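Insecticidal protein (Brevibacillus laterosporus, PDB 7ML9) is active against the western corn rootworm, probably by forming beta-barrel pores in membranes as a member of the ETX/MTX2 family of aerolysin-like toxins. Local coordinates at residues Thr135-Asn140 / Thr178-Lys183; Thr169-Gln174 / Gly273-Asn278. All blocks are in the same frame, centred on the assembly; numbering follows the deposited sequence. Where two conformers were deposited one is given.

Contact 1 (Thr135-Asn140 / Thr178-Lys183)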
ATOM      1  N   THR A 135       9.327  18.208  -7.801  1.00 23.09           N
ATOM      2  CA  THR A 135       9.586  16.770  -7.751  1.00 26.86           C
ATOM      3  C   THR A 135       8.464  16.094  -6.971  1.00 18.93           C
ATOM      4  O   THR A 135       8.415  16.179  -5.743  1.00 21.88           O
ATOM      5  CB  THR A 135      10.940  16.482  -7.120  1.00 26.82           C
ATOM      6  OG1 THR A 135      11.971  17.107  -7.896  1.00 25.84           O
ATOM      7  CG2 THR A 135      11.183  14.958  -7.056  1.00 30.71           C
ATOM      8  N   GLU A 136       7.563  15.443  -7.700  1.00 21.40           N
ATOM      9  CA  GLU A 136       6.598  14.532  -7.104  1.00 21.81           C
ATOM     10  C   GLU A 136       7.308  13.249  -6.686  1.00 29.61           C
ATOM     11  O   GLU A 136       8.205  12.751  -7.380  1.00 22.22           O
ATOM     12  CB  GLU A 136       5.478  14.206  -8.092  1.00 20.73           C
ATOM     13  CG  GLU A 136       4.715  15.410  -8.633  1.00 24.69           C
ATOM     14  CD  GLU A 136       3.761  15.021  -9.731  1.00 29.65           C
ATOM     15  OE1 GLU A 136       3.822  13.855 -10.185  1.00 33.40           O
ATOM     16  OE2 GLU A 136       2.952  15.867 -10.156  1.00 30.38           O
ATOM     17  N   SER A 137       6.911  12.723  -5.539  1.00 25.80           N
ATOM     18  CA  SER A 137       7.512  11.528  -4.974  1.00 24.77           C
ATOM     19  C   SER A 137       6.404  10.607  -4.493  1.00 31.45           C
ATOM     20  O   SER A 137       5.424  11.068  -3.904  1.00 24.06           O
ATOM     21  CB  SER A 137       8.444  11.873  -3.805  1.00 21.50           C
ATOM     22  OG  SER A 137       9.356  10.825  -3.555  1.00 40.01           O
ATOM     23  N   THR A 138       6.554   9.313  -4.764  1.00 27.03           N
ATOM     24  CA  THR A 138       5.706   8.279  -4.179  1.00 27.83           C
ATOM     25  C   THR A 138       6.614   7.216  -3.593  1.00 30.81           C
ATOM     26  O   THR A 138       7.511   6.725  -4.285  1.00 30.78           O
ATOM     27  CB  THR A 138       4.785   7.643  -5.213  1.00 31.60           C
ATOM     28  OG1 THR A 138       3.912   8.632  -5.765  1.00 32.06           O
ATOM     29  CG2 THR A 138       3.956   6.533  -4.561  1.00 30.09           C
ATOM     30  N   SER A 139       6.407   6.866  -2.326  1.00 25.26           N
ATOM     31  CA  SER A 139       7.185   5.790  -1.739  1.00 27.81           C
ATOM     32  C   SER A 139       6.268   4.830  -0.985  1.00 30.21           C
ATOM     33  O   SER A 139       5.147   5.174  -0.586  1.00 20.53           O
ATOM     34  CB  SER A 139       8.306   6.321  -0.832  1.00 27.20           C
ATOM     35  OG  SER A 139       7.808   7.014   0.287  1.00 41.59           O
ATOM     36  N   ASN A 140       6.746   3.599  -0.822  1.00 25.21           N
ATOM     37  CA  ASN A 140       6.007   2.602  -0.064  1.00 18.69           C
ATOM     38  C   ASN A 140       6.996   1.790   0.762  1.00 26.95           C
ATOM     39  O   ASN A 140       8.202   1.792   0.503  1.00 27.30           O
ATOM     40  CB  ASN A 140       5.138   1.743  -0.999  1.00 18.41           C
ATOM     41  CG  ASN A 140       5.937   0.698  -1.786  1.00 23.46           C
ATOM     42  OD1 ASN A 140       6.765  -0.016  -1.230  1.00 28.19           O
ATOM     43  ND2 ASN A 140       5.651   0.583  -3.083  1.00 23.39           N
ATOM     44  N   THR A 178      11.357  -1.451   0.444  1.00 41.47           N
ATOM     45  CA  THR A 178      11.005  -0.050   0.241  1.00 41.93           C
ATOM     46  C   THR A 178      11.177   0.310  -1.229  1.00 51.49           C
ATOM     47  O   THR A 178      12.126  -0.137  -1.881  1.00 50.06           O
ATOM     48  CB  THR A 178      11.865   0.893   1.095  1.00 45.88           C
ATOM     49  OG1 THR A 178      13.230   0.794   0.673  1.00 52.32           O
ATOM     50  CG2 THR A 178      11.778   0.545   2.567  1.00 39.01           C
ATOM     51  N   ASP A 179      10.255   1.118  -1.738  1.00 37.17           N
ATOM     52  CA  ASP A 179      10.277   1.627  -3.100  1.00 37.25           C
ATOM     53  C   ASP A 179      10.139   3.144  -3.035  1.00 45.12           C
ATOM     54  O   ASP A 179       9.399   3.660  -2.193  1.00 31.31           O
ATOM     55  CB  ASP A 179       9.121   1.024  -3.930  1.00 45.90           C
ATOM     56  CG  ASP A 179       9.484   0.797  -5.392  1.00 59.28           C
ATOM     57  OD1 ASP A 179      10.671   0.581  -5.685  1.00 63.97           O
ATOM     58  OD2 ASP A 179       8.575   0.820  -6.257  1.00 54.19           O
ATOM     59  N   THR A 180      10.858   3.856  -3.906  1.00 44.01           N
ATOM     60  CA  THR A 180      10.658   5.293  -4.085  1.00 39.32           C
ATOM     61  C   THR A 180      10.721   5.618  -5.570  1.00 41.53           C
ATOM     62  O   THR A 180      11.675   5.238  -6.252  1.00 44.98           O
ATOM     63  CB  THR A 180      11.695   6.133  -3.323  1.00 41.04           C
ATOM     64  OG1 THR A 180      11.531   5.952  -1.914  1.00 42.67           O
ATOM     65  CG2 THR A 180      11.513   7.626  -3.640  1.00 39.53           C
ATOM     66  N   LYS A 181       9.696   6.301  -6.069  1.00 27.95           N
ATOM     67  CA  LYS A 181       9.582   6.727  -7.461  0.54 34.05           C
ATOM     68  C   LYS A 181       9.440   8.245  -7.480  1.00 37.54           C
ATOM     69  O   LYS A 181       8.619   8.785  -6.731  1.00 29.15           O
ATOM     70  CB  LYS A 181       8.349   6.106  -8.123  0.54 34.57           C
ATOM     71  CG  LYS A 181       8.533   4.816  -8.905  0.54 43.20           C
ATOM     72  CD  LYS A 181       7.256   4.559  -9.720  0.54 40.05           C
ATOM     73  CE  LYS A 181       7.297   3.283 -10.551  0.54 48.48           C
ATOM     74  NZ  LYS A 181       7.053   2.049  -9.740  0.54 46.44           N
ATOM     75  N   THR A 182      10.221   8.937  -8.315  1.00 31.87           N
ATOM     76  CA  THR A 182      10.123  10.392  -8.416  1.00 32.39           C
ATOM     77  C   THR A 182       9.906  10.802  -9.860  1.00 36.49           C
ATOM     78  O   THR A 182      10.431  10.175 -10.784  1.00 32.55           O
ATOM     79  CB  THR A 182      11.365  11.117  -7.877  1.00 31.61           C
ATOM     80  OG1 THR A 182      12.525  10.689  -8.599  1.00 34.99           O
ATOM     81  CG2 THR A 182      11.554  10.850  -6.398  1.00 27.79           C
ATOM     82  N   LYS A 183       9.115  11.854 -10.040  1.00 29.35           N
ATOM     83  CA  LYS A 183       8.954  12.519 -11.323  1.00 31.22           C
ATOM     84  C   LYS A 183       9.205  14.003 -11.112  1.00 36.86           C
ATOM     85  O   LYS A 183       8.606  14.613 -10.221  1.00 27.78           O
ATOM     86  CB  LYS A 183       7.556  12.334 -11.919  1.00 28.59           C
ATOM     87  CG  LYS A 183       7.001  10.935 -11.952  1.00 36.29           C
ATOM     88  CD  LYS A 183       5.660  10.956 -12.662  1.00 43.88           C
ATOM     89  CE  LYS A 183       4.815   9.749 -12.293  1.00 48.70           C
ATOM     90  NZ  LYS A 183       5.369   8.507 -12.889  1.00 48.22           N
TER
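E136-K183, T138-K181 and N140-D179 are the hydrogen-bonded pairs that join strands 135-140 and 178-183, whose axes run antiparallel at 162° and 4.7 Å apart. The central pair is nearly straight in both directions: T138 N gives to K181 O at 2.9 Å with 171° at the hydrogen, and K181 N returns a similar bond to T138 O. S137-T182 and S139-T180 are the non-hydrogen-bonded pairs between them, and their side chains share one face. There the contact is small and mixed: T182 CG2, anti to its own carbonyl carbon, comes to S137 OG at 3.6 Å, while T180 OG1 lies 3.4 Å from S139 CB. Beta-branched threonine suits an extended strand, and serine fits close beside it. On the other face the N140 amide crosses the D179 carboxylate with planes 37° apart, but N140 ND2 only packs on D179 CB (3.6 Å); its hydrogen bonds go to T169 OG1 and E170 O of strand 165-172. E136 OE2 forms a salt bridge with R314 and a hydrogen bond with Y187 OH. The pair lies within the large sheet, 135-140 flanked by strand 266-289 and 178-183 by strand 303-323.

Contact 2 (Thr169-Gln174 / Gly273-Asn278)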
ATOM      1  N   THR A 169       1.574   2.617  -6.939  1.00 28.02           N
ATOM      2  CA  THR A 169       2.838   2.257  -6.315  1.00 27.98           C
ATOM      3  C   THR A 169       2.900   0.732  -6.305  1.00 28.15           C
ATOM      4  O   THR A 169       1.872   0.067  -6.181  1.00 25.76           O
ATOM      5  CB  THR A 169       2.949   2.844  -4.903  1.00 27.80           C
ATOM      6  OG1 THR A 169       4.275   2.676  -4.390  1.00 25.62           O
ATOM      7  CG2 THR A 169       1.936   2.200  -3.931  1.00 25.10           C
ATOM      8  N   GLU A 170       4.099   0.194  -6.487  1.00 24.75           N
ATOM      9  CA  GLU A 170       4.296  -1.245  -6.629  1.00 29.64           C
ATOM     10  C   GLU A 170       4.980  -1.788  -5.382  1.00 29.24           C
ATOM     11  O   GLU A 170       6.095  -1.370  -5.043  1.00 25.01           O
ATOM     12  CB  GLU A 170       5.114  -1.580  -7.877  1.00 31.78           C
ATOM     13  CG  GLU A 170       5.204  -3.081  -8.129  1.00 36.74           C
ATOM     14  CD  GLU A 170       5.887  -3.427  -9.439  1.00 54.12           C
ATOM     15  OE1 GLU A 170       6.915  -2.791  -9.759  1.00 54.80           O
ATOM     16  OE2 GLU A 170       5.385  -4.331 -10.150  1.00 54.37           O
ATOM     17  N   TYR A 171       4.305  -2.706  -4.696  1.00 24.52           N
ATOM     18  CA  TYR A 171       4.858  -3.339  -3.511  1.00 20.77           C
ATOM     19  C   TYR A 171       5.636  -4.582  -3.904  1.00 22.07           C
ATOM     20  O   TYR A 171       5.194  -5.356  -4.757  1.00 26.07           O
ATOM     21  CB  TYR A 171       3.746  -3.740  -2.535  1.00 17.56           C
ATOM     22  CG  TYR A 171       3.181  -2.584  -1.771  1.00 17.78           C
ATOM     23  CD1 TYR A 171       3.765  -2.160  -0.593  1.00 17.77           C
ATOM     24  CD2 TYR A 171       2.072  -1.905  -2.242  1.00 22.36           C
ATOM     25  CE1 TYR A 171       3.252  -1.090   0.103  1.00 20.37           C
ATOM     26  CE2 TYR A 171       1.553  -0.837  -1.555  1.00 25.34           C
ATOM     27  CZ  TYR A 171       2.147  -0.434  -0.389  1.00 21.47           C
ATOM     28  OH  TYR A 171       1.626   0.635   0.303  1.00 23.08           O
ATOM     29  N   ASN A 172       6.795  -4.761  -3.288  1.00 24.62           N
ATOM     30  CA  ASN A 172       7.455  -6.056  -3.241  1.00 29.36           C
ATOM     31  C   ASN A 172       7.107  -6.701  -1.905  1.00 21.94           C
ATOM     32  O   ASN A 172       7.318  -6.097  -0.848  1.00 22.19           O
ATOM     33  CB  ASN A 172       8.970  -5.922  -3.406  1.00 33.80           C
ATOM     34  CG  ASN A 172       9.660  -7.266  -3.555  1.00 41.59           C
ATOM     35  OD1 ASN A 172       9.444  -8.181  -2.757  1.00 31.26           O
ATOM     36  ND2 ASN A 172      10.484  -7.398  -4.593  1.00 42.67           N
ATOM     37  N   PHE A 173       6.589  -7.932  -1.958  1.00 28.33           N
ATOM     38  CA  PHE A 173       6.006  -8.557  -0.774  1.00 25.09           C
ATOM     39  C   PHE A 173       7.040  -8.957   0.270  1.00 21.35           C
ATOM     40  O   PHE A 173       6.649  -9.326   1.381  1.00 26.73           O
ATOM     41  CB  PHE A 173       5.170  -9.776  -1.178  1.00 23.58           C
ATOM     42  CG  PHE A 173       3.797  -9.438  -1.724  1.00 23.05           C
ATOM     43  CD1 PHE A 173       3.535  -8.217  -2.337  1.00 27.02           C
ATOM     44  CD2 PHE A 173       2.763 -10.353  -1.622  1.00 24.96           C
ATOM     45  CE1 PHE A 173       2.267  -7.919  -2.840  1.00 26.10           C
ATOM     46  CE2 PHE A 173       1.495 -10.068  -2.116  1.00 25.14           C
ATOM     47  CZ  PHE A 173       1.241  -8.843  -2.726  1.00 27.68           C
ATOM     48  N   GLN A 174       8.336  -8.895  -0.023  1.00 22.39           N
ATOM     49  CA  GLN A 174       9.309  -9.254   1.002  1.00 26.07           C
ATOM     50  C   GLN A 174       9.308  -8.226   2.126  1.00 34.07           C
ATOM     51  O   GLN A 174       9.251  -7.014   1.879  1.00 32.36           O
ATOM     52  CB  GLN A 174      10.713  -9.375   0.412  1.00 32.66           C
ATOM     53  CG  GLN A 174      11.796  -9.663   1.458  1.00 37.20           C
ATOM     54  CD  GLN A 174      13.216  -9.584   0.899  1.00 55.32           C
ATOM     55  OE1 GLN A 174      13.499 -10.085  -0.193  1.00 51.90           O
ATOM     56  NE2 GLN A 174      14.113  -8.958   1.655  1.00 54.78           N
ATOM     57  N   GLY A 273       1.291  -2.930   3.868  1.00 19.97           N
ATOM     58  CA  GLY A 273       2.289  -1.927   3.554  1.00 19.80           C
ATOM     59  C   GLY A 273       1.787  -0.532   3.891  1.00 21.38           C
ATOM     60  O   GLY A 273       0.622  -0.336   4.261  1.00 19.12           O
ATOM     61  N   THR A 274       2.703   0.432   3.791  1.00 22.13           N
ATOM     62  CA  THR A 274       2.381   1.847   3.918  1.00 19.16           C
ATOM     63  C   THR A 274       2.797   2.556   2.638  1.00 21.59           C
ATOM     64  O   THR A 274       3.567   2.021   1.837  1.00 17.17           O
ATOM     65  CB  THR A 274       3.089   2.506   5.121  1.00 22.70           C
ATOM     66  OG1 THR A 274       4.505   2.284   5.038  1.00 26.44           O
ATOM     67  CG2 THR A 274       2.561   1.964   6.436  1.00 23.55           C
ATOM     68  N   PHE A 275       2.267   3.760   2.431  1.00 20.59           N
ATOM     69  CA  PHE A 275       2.688   4.552   1.276  1.00 19.58           C
ATOM     70  C   PHE A 275       2.565   6.031   1.605  1.00 19.05           C
ATOM     71  O   PHE A 275       1.858   6.431   2.533  1.00 19.82           O
ATOM     72  CB  PHE A 275       1.864   4.238   0.023  1.00 18.00           C
ATOM     73  CG  PHE A 275       0.437   4.704   0.116  1.00 25.26           C
ATOM     74  CD1 PHE A 275      -0.532   3.885   0.676  1.00 19.92           C
ATOM     75  CD2 PHE A 275       0.065   5.965  -0.342  1.00 26.22           C
ATOM     76  CE1 PHE A 275      -1.848   4.307   0.776  1.00 28.01           C
ATOM     77  CE2 PHE A 275      -1.245   6.398  -0.244  1.00 24.80           C
ATOM     78  CZ  PHE A 275      -2.209   5.566   0.312  1.00 28.87           C
ATOM     79  N   LYS A 276       3.262   6.846   0.823  1.00 21.36           N
ATOM     80  CA  LYS A 276       3.106   8.292   0.943  1.00 20.75           C
ATOM     81  C   LYS A 276       3.421   8.916  -0.405  1.00 24.81           C
ATOM     82  O   LYS A 276       4.110   8.318  -1.238  1.00 21.80           O
ATOM     83  CB  LYS A 276       4.002   8.871   2.035  1.00 25.52           C
ATOM     84  CG  LYS A 276       5.470   8.639   1.809  1.00 29.77           C
ATOM     85  CD  LYS A 276       6.285   9.306   2.897  1.00 34.43           C
ATOM     86  CE  LYS A 276       7.748   8.897   2.813  1.00 44.54           C
ATOM     87  NZ  LYS A 276       8.670  10.026   3.114  1.00 55.68           N
ATOM     88  N   SER A 277       2.907  10.128  -0.615  1.00 22.10           N
ATOM     89  CA  SER A 277       3.045  10.776  -1.912  1.00 18.64           C
ATOM     90  C   SER A 277       2.910  12.282  -1.719  1.00 24.42           C
ATOM     91  O   SER A 277       2.208  12.736  -0.814  1.00 22.17           O
ATOM     92  CB  SER A 277       1.998  10.250  -2.887  1.00 23.39           C
ATOM     93  OG  SER A 277       2.288  10.605  -4.217  1.00 31.49           O
ATOM     94  N   ASN A 278       3.608  13.052  -2.559  1.00 23.03           N
ATOM     95  CA  ASN A 278       3.499  14.509  -2.506  1.00 19.90           C
ATOM     96  C   ASN A 278       3.413  15.081  -3.917  1.00 28.52           C
ATOM     97  O   ASN A 278       3.881  14.481  -4.894  1.00 24.85           O
ATOM     98  CB  ASN A 278       4.661  15.139  -1.757  1.00 26.39           C
ATOM     99  CG  ASN A 278       5.962  15.017  -2.519  1.00 38.04           C
ATOM    100  OD1 ASN A 278       6.639  13.991  -2.429  1.00 30.86           O
ATOM    101  ND2 ASN A 278       6.316  16.053  -3.286  1.00 32.27           N
TER
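The phenol of Y171 meets the backbone of G273 and T274 where a two-stranded hairpin (153-160 with 165-172) packs on the large sheet of this aerolysin-like toxin; in relatives an amphipathic hairpin packed in this way supplies the membrane-spanning barrel, so this one may do the same. Y171 OH donates a weak hydrogen bond to T274 O at 2.8 Å, the carbonyl lying near the plane of the ring at its edge. A tyrosine suits the place because its ring is nonpolar enough to be buried while its hydroxyl gives the strand carbonyl a partner. Ring carbon CE1 of Y171 rests 3.7 Å from G273 CA, a close approach that suits a residue with no side chain to meet the ring. Y171 OH also lies at the edge of the F275 ring, 3.9 Å from F275 CD1, and 3.6 Å from F275 CB. F275 holds CG between its backbone N and carbonyl carbon (chi1 69°), which leads the ring away from 169-174 to meet that of F158, on the other strand of the same hairpin, with planes about 35° apart. T169 adds a looser touch, its methyl CG2 standing 4.4 Å from F275 CB. Further out, A217 and L219 of strand 201-229 pack on Y171, a nonpolar part of its surroundings; N140 also touches it. Backbone bonds between T169 and M156 and between Y171 and A154 hold 165-172 to its hairpin partner. Where the strand ends the chain makes an Asx turn: Q174 N donates to N172 OD1 at 3.0 Å, with 173° at the hydrogen and the donor in the plane of the side-chain carbonyl.

Overall arrangement
Contact 1 is a pairing of neighbouring antiparallel strands inside the large sheet, near the surface and rich in threonine, serine and charged residues; contact 2 is a buried packing of the separate hairpin on that sheet, one buried tyrosine set against strand backbone, with F275 and T169 beside it. Their centres lie 9 Å apart, and strands 130-147 and 266-289, one from each, are neighbours in the sheet. Backbone bonds carry contact 1, whereas contact 2 rests on side chain against backbone, with one weak hydrogen bond. N140 joins the two: its CB packs on T274 O at 3.3 Å. A short loop, 173-177, carries the chain from strand 165-172 to 178-189, out of the hairpin and into the sheet it packs on.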